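Local atomic coordinates of acetylcholine-binding protein (Bulinus truncatus, PDB entry 2BJ0), a protein that probably binds acetylcholine as a soluble pentamer related to the ligand-binding domain of nicotinic acetylcholine receptors. Residues V46-T52 against P114-F120. Residues are numbered along the deposited sequence; the frame is centred on the assembly and turned at random.
Sequences VEVVLWT and PSQRVRF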
ATOM      1  N   VAL A  46     -15.324   6.680 -16.452  1.00 24.12           N
ATOM      2  CA  VAL A  46     -15.572   5.265 -16.798  1.00 23.89           C
ATOM      3  C   VAL A  46     -14.461   4.430 -16.211  1.00 25.10           C
ATOM      4  O   VAL A  46     -13.306   4.864 -16.225  1.00 26.41           O
ATOM      5  CB  VAL A  46     -15.584   5.070 -18.346  1.00 22.86           C
ATOM      6  CG1 VAL A  46     -15.603   3.599 -18.708  1.00 22.90           C
ATOM      7  CG2 VAL A  46     -16.829   5.763 -18.925  1.00 23.00           C
ATOM      8  N   GLU A  47     -14.813   3.272 -15.652  1.00 25.19           N
ATOM      9  CA  GLU A  47     -13.845   2.307 -15.121  1.00 25.26           C
ATOM     10  C   GLU A  47     -14.146   1.011 -15.830  1.00 22.92           C
ATOM     11  O   GLU A  47     -15.287   0.586 -15.900  1.00 22.05           O
ATOM     12  CB  GLU A  47     -14.018   2.047 -13.599  1.00 24.84           C
ATOM     13  CG  GLU A  47     -13.622   3.150 -12.645  1.00 27.32           C
ATOM     14  CD  GLU A  47     -13.398   2.632 -11.210  1.00 29.80           C
ATOM     15  OE1 GLU A  47     -13.902   1.538 -10.847  1.00 32.55           O
ATOM     16  OE2 GLU A  47     -12.692   3.317 -10.436  1.00 35.81           O
ATOM     17  N   VAL A  48     -13.103   0.390 -16.353  1.00 23.44           N
ATOM     18  CA  VAL A  48     -13.211  -0.859 -17.071  1.00 23.38           C
ATOM     19  C   VAL A  48     -12.314  -1.885 -16.396  1.00 23.43           C
ATOM     20  O   VAL A  48     -11.373  -1.526 -15.705  1.00 22.65           O
ATOM     21  CB  VAL A  48     -12.749  -0.703 -18.570  1.00 23.51           C
ATOM     22  CG1 VAL A  48     -13.607   0.305 -19.307  1.00 24.16           C
ATOM     23  CG2 VAL A  48     -11.293  -0.330 -18.660  1.00 24.43           C
ATOM     24  N   VAL A  49     -12.627  -3.167 -16.589  1.00 23.66           N
ATOM     25  CA  VAL A  49     -11.636  -4.230 -16.408  1.00 22.95           C
ATOM     26  C   VAL A  49     -11.060  -4.628 -17.764  1.00 23.68           C
ATOM     27  O   VAL A  49     -11.797  -4.939 -18.706  1.00 23.38           O
ATOM     28  CB  VAL A  49     -12.228  -5.430 -15.690  1.00 24.07           C
ATOM     29  CG1 VAL A  49     -11.187  -6.565 -15.555  1.00 25.47           C
ATOM     30  CG2 VAL A  49     -12.713  -5.004 -14.310  1.00 20.61           C
ATOM     31  N   LEU A  50      -9.735  -4.649 -17.829  1.00 24.86           N
ATOM     32  CA  LEU A  50      -9.002  -4.810 -19.076  1.00 24.83           C
ATOM     33  C   LEU A  50      -7.843  -5.779 -18.844  1.00 25.54           C
ATOM     34  O   LEU A  50      -7.045  -5.592 -17.904  1.00 25.88           O
ATOM     35  CB  LEU A  50      -8.472  -3.434 -19.497  1.00 25.53           C
ATOM     36  CG  LEU A  50      -7.686  -3.265 -20.805  1.00 24.09           C
ATOM     37  CD1 LEU A  50      -8.612  -3.411 -22.042  1.00 24.32           C
ATOM     38  CD2 LEU A  50      -6.952  -1.926 -20.841  1.00 23.30           C
ATOM     39  N   TRP A  51      -7.753  -6.838 -19.657  1.00 24.63           N
ATOM     40  CA  TRP A  51      -6.504  -7.592 -19.744  1.00 24.57           C
ATOM     41  C   TRP A  51      -5.665  -7.011 -20.856  1.00 25.62           C
ATOM     42  O   TRP A  51      -6.189  -6.767 -21.939  1.00 25.62           O
ATOM     43  CB  TRP A  51      -6.763  -9.055 -20.083  1.00 24.28           C
ATOM     44  CG  TRP A  51      -7.642  -9.799 -19.150  1.00 23.70           C
ATOM     45  CD1 TRP A  51      -8.202  -9.351 -17.957  1.00 24.24           C
ATOM     46  CD2 TRP A  51      -8.057 -11.159 -19.297  1.00 23.72           C
ATOM     47  NE1 TRP A  51      -8.925 -10.369 -17.372  1.00 23.87           N
ATOM     48  CE2 TRP A  51      -8.854 -11.485 -18.165  1.00 24.05           C
ATOM     49  CE3 TRP A  51      -7.842 -12.148 -20.275  1.00 25.77           C
ATOM     50  CZ2 TRP A  51      -9.439 -12.739 -18.001  1.00 22.98           C
ATOM     51  CZ3 TRP A  51      -8.425 -13.412 -20.094  1.00 25.61           C
ATOM     52  CH2 TRP A  51      -9.201 -13.686 -18.966  1.00 26.45           C
ATOM     53  N   THR A  52      -4.384  -6.780 -20.571  1.00 25.91           N
ATOM     54  CA  THR A  52      -3.378  -6.352 -21.532  1.00 26.31           C
ATOM     55  C   THR A  52      -2.534  -7.566 -21.782  1.00 27.31           C
ATOM     56  O   THR A  52      -1.990  -8.115 -20.847  1.00 27.47           O
ATOM     57  CB  THR A  52      -2.469  -5.241 -20.952  1.00 25.91           C
ATOM     58  OG1 THR A  52      -3.202  -4.016 -20.896  1.00 26.31           O
ATOM     59  CG2 THR A  52      -1.318  -4.881 -21.937  1.00 25.89           C
ATOM     60  N   PRO A 114      -1.405  -8.833 -17.480  1.00 24.32           N
ATOM     61  CA  PRO A 114      -2.024  -8.232 -16.310  1.00 24.16           C
ATOM     62  C   PRO A 114      -3.547  -7.960 -16.491  1.00 23.93           C
ATOM     63  O   PRO A 114      -3.947  -7.420 -17.516  1.00 24.17           O
ATOM     64  CB  PRO A 114      -1.253  -6.902 -16.140  1.00 24.30           C
ATOM     65  CG  PRO A 114      -0.638  -6.586 -17.462  1.00 25.02           C
ATOM     66  CD  PRO A 114      -0.539  -7.888 -18.221  1.00 23.15           C
ATOM     67  N   SER A 115      -4.380  -8.339 -15.519  1.00 22.77           N
ATOM     68  CA  SER A 115      -5.739  -7.819 -15.498  1.00 21.96           C
ATOM     69  C   SER A 115      -5.777  -6.560 -14.631  1.00 23.26           C
ATOM     70  O   SER A 115      -5.392  -6.635 -13.421  1.00 22.36           O
ATOM     71  CB  SER A 115      -6.710  -8.873 -14.978  1.00 20.92           C
ATOM     72  OG  SER A 115      -8.045  -8.345 -14.990  1.00 22.15           O
ATOM     73  N   GLN A 116      -6.227  -5.418 -15.180  1.00 22.40           N
ATOM     74  CA  GLN A 116      -6.274  -4.162 -14.380  1.00 23.07           C
ATOM     75  C   GLN A 116      -7.592  -3.430 -14.478  1.00 24.53           C
ATOM     76  O   GLN A 116      -8.242  -3.417 -15.540  1.00 24.95           O
ATOM     77  CB  GLN A 116      -5.161  -3.181 -14.773  1.00 23.05           C
ATOM     78  CG  GLN A 116      -3.729  -3.782 -14.795  1.00 22.61           C
ATOM     79  CD  GLN A 116      -2.782  -2.941 -15.603  1.00 25.51           C
ATOM     80  OE1 GLN A 116      -2.783  -2.979 -16.865  1.00 24.27           O
ATOM     81  NE2 GLN A 116      -1.991  -2.168 -14.925  1.00 21.82           N
ATOM     82  N   ARG A 117      -7.971  -2.808 -13.371  1.00 24.80           N
ATOM     83  CA  ARG A 117      -9.105  -1.896 -13.339  1.00 26.26           C
ATOM     84  C   ARG A 117      -8.575  -0.490 -13.579  1.00 25.89           C
ATOM     85  O   ARG A 117      -7.781   0.004 -12.776  1.00 26.48           O
ATOM     86  CB  ARG A 117      -9.849  -1.957 -11.984  1.00 25.22           C
ATOM     87  CG  ARG A 117     -10.992  -0.957 -11.974  1.00 26.32           C
ATOM     88  CD  ARG A 117     -11.946  -1.009 -10.775  1.00 29.06           C
ATOM     89  NE  ARG A 117     -11.264  -1.117  -9.491  1.00 32.21           N
ATOM     90  CZ  ARG A 117     -11.614  -0.451  -8.401  1.00 35.37           C
ATOM     91  NH1 ARG A 117     -12.611   0.428  -8.430  1.00 37.20           N
ATOM     92  NH2 ARG A 117     -10.940  -0.641  -7.280  1.00 36.72           N
ATOM     93  N   VAL A 118      -9.037   0.139 -14.673  1.00 25.56           N
ATOM     94  CA  VAL A 118      -8.533   1.410 -15.196  1.00 25.04           C
ATOM     95  C   VAL A 118      -9.651   2.464 -15.283  1.00 24.56           C
ATOM     96  O   VAL A 118     -10.715   2.201 -15.840  1.00 23.93           O
ATOM     97  CB  VAL A 118      -7.939   1.229 -16.640  1.00 25.66           C
ATOM     98  CG1 VAL A 118      -7.186   2.471 -17.070  1.00 26.98           C
ATOM     99  CG2 VAL A 118      -6.965   0.074 -16.672  1.00 26.07           C
ATOM    100  N   ARG A 119      -9.377   3.663 -14.773  1.00 24.04           N
ATOM    101  CA  ARG A 119     -10.337   4.743 -14.727  1.00 24.59           C
ATOM    102  C   ARG A 119      -9.878   5.899 -15.600  1.00 23.71           C
ATOM    103  O   ARG A 119      -8.707   6.260 -15.598  1.00 22.72           O
ATOM    104  CB  ARG A 119     -10.502   5.244 -13.273  1.00 23.57           C
ATOM    105  CG  ARG A 119     -11.693   6.229 -13.058  1.00 25.50           C
ATOM    106  CD  ARG A 119     -11.656   6.918 -11.650  1.00 26.95           C
ATOM    107  NE  ARG A 119     -11.806   5.905 -10.603  1.00 32.81           N
ATOM    108  CZ  ARG A 119     -11.488   6.062  -9.307  1.00 36.67           C
ATOM    109  NH1 ARG A 119     -10.964   7.204  -8.863  1.00 37.74           N
ATOM    110  NH2 ARG A 119     -11.678   5.045  -8.458  1.00 34.58           N
ATOM    111  N   PHE A 120     -10.823   6.518 -16.304  1.00 24.71           N
ATOM    112  CA  PHE A 120     -10.487   7.607 -17.229  1.00 25.17           C
ATOM    113  C   PHE A 120     -11.726   8.437 -17.539  1.00 25.48           C
ATOM    114  O   PHE A 120     -12.822   8.008 -17.253  1.00 24.92           O
ATOM    115  CB  PHE A 120      -9.862   7.027 -18.503  1.00 26.20           C
ATOM    116  CG  PHE A 120     -10.745   6.054 -19.209  1.00 28.52           C
ATOM    117  CD1 PHE A 120     -11.669   6.502 -20.172  1.00 30.82           C
ATOM    118  CD2 PHE A 120     -10.677   4.699 -18.911  1.00 28.24           C
ATOM    119  CE1 PHE A 120     -12.521   5.606 -20.831  1.00 32.51           C
ATOM    120  CE2 PHE A 120     -11.521   3.801 -19.551  1.00 31.48           C
ATOM    121  CZ  PHE A 120     -12.443   4.252 -20.524  1.00 31.12           C
TER
HETATM  122  O   HOH W   1      -4.605  -3.992 -18.716  1.00 28.65           O
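Segments 46-52 and 114-120 pair antiparallel, V46, V48 and L50 exchanging two backbone hydrogen bonds each with F120, V118 and Q116, and T52 N reaching P114 O at the end of the ladder. Where E47 stands opposite R119, its carboxylate divides between two arginines. R119 comes side-on, NE (2.7 Å) and NH2 (2.8 Å) both donating to E47 OE2, with the two planar groups only 12° apart. R117 NH1 instead meets E47 OE1 on its syn side at 3.0 Å, its guanidinium turned 76° from the carboxylate; the bend at chi3 (45°) turns NH1 back toward E47 OE1. An alanine at E47 would probably leave both guanidinium groups without their shared anion, R117 keeping its NH2 bridge to E95. On the other face of the sheet, largely apolar and packed on F198 and F87, V46 CB lies over the F120 ring, 4.3 Å from its centroid in a CH-pi contact, while V48 CG1 approaches the ring edge. Farther along, one water links L50 O, T52 OG1 and Q116 OE1. On the E47 face of this immunoglobulin-like sandwich, W51 meets W142 of a second subunit edge-to-face and R119 packs on R117 of a third, where E47 would probably offset the gathered positive charge.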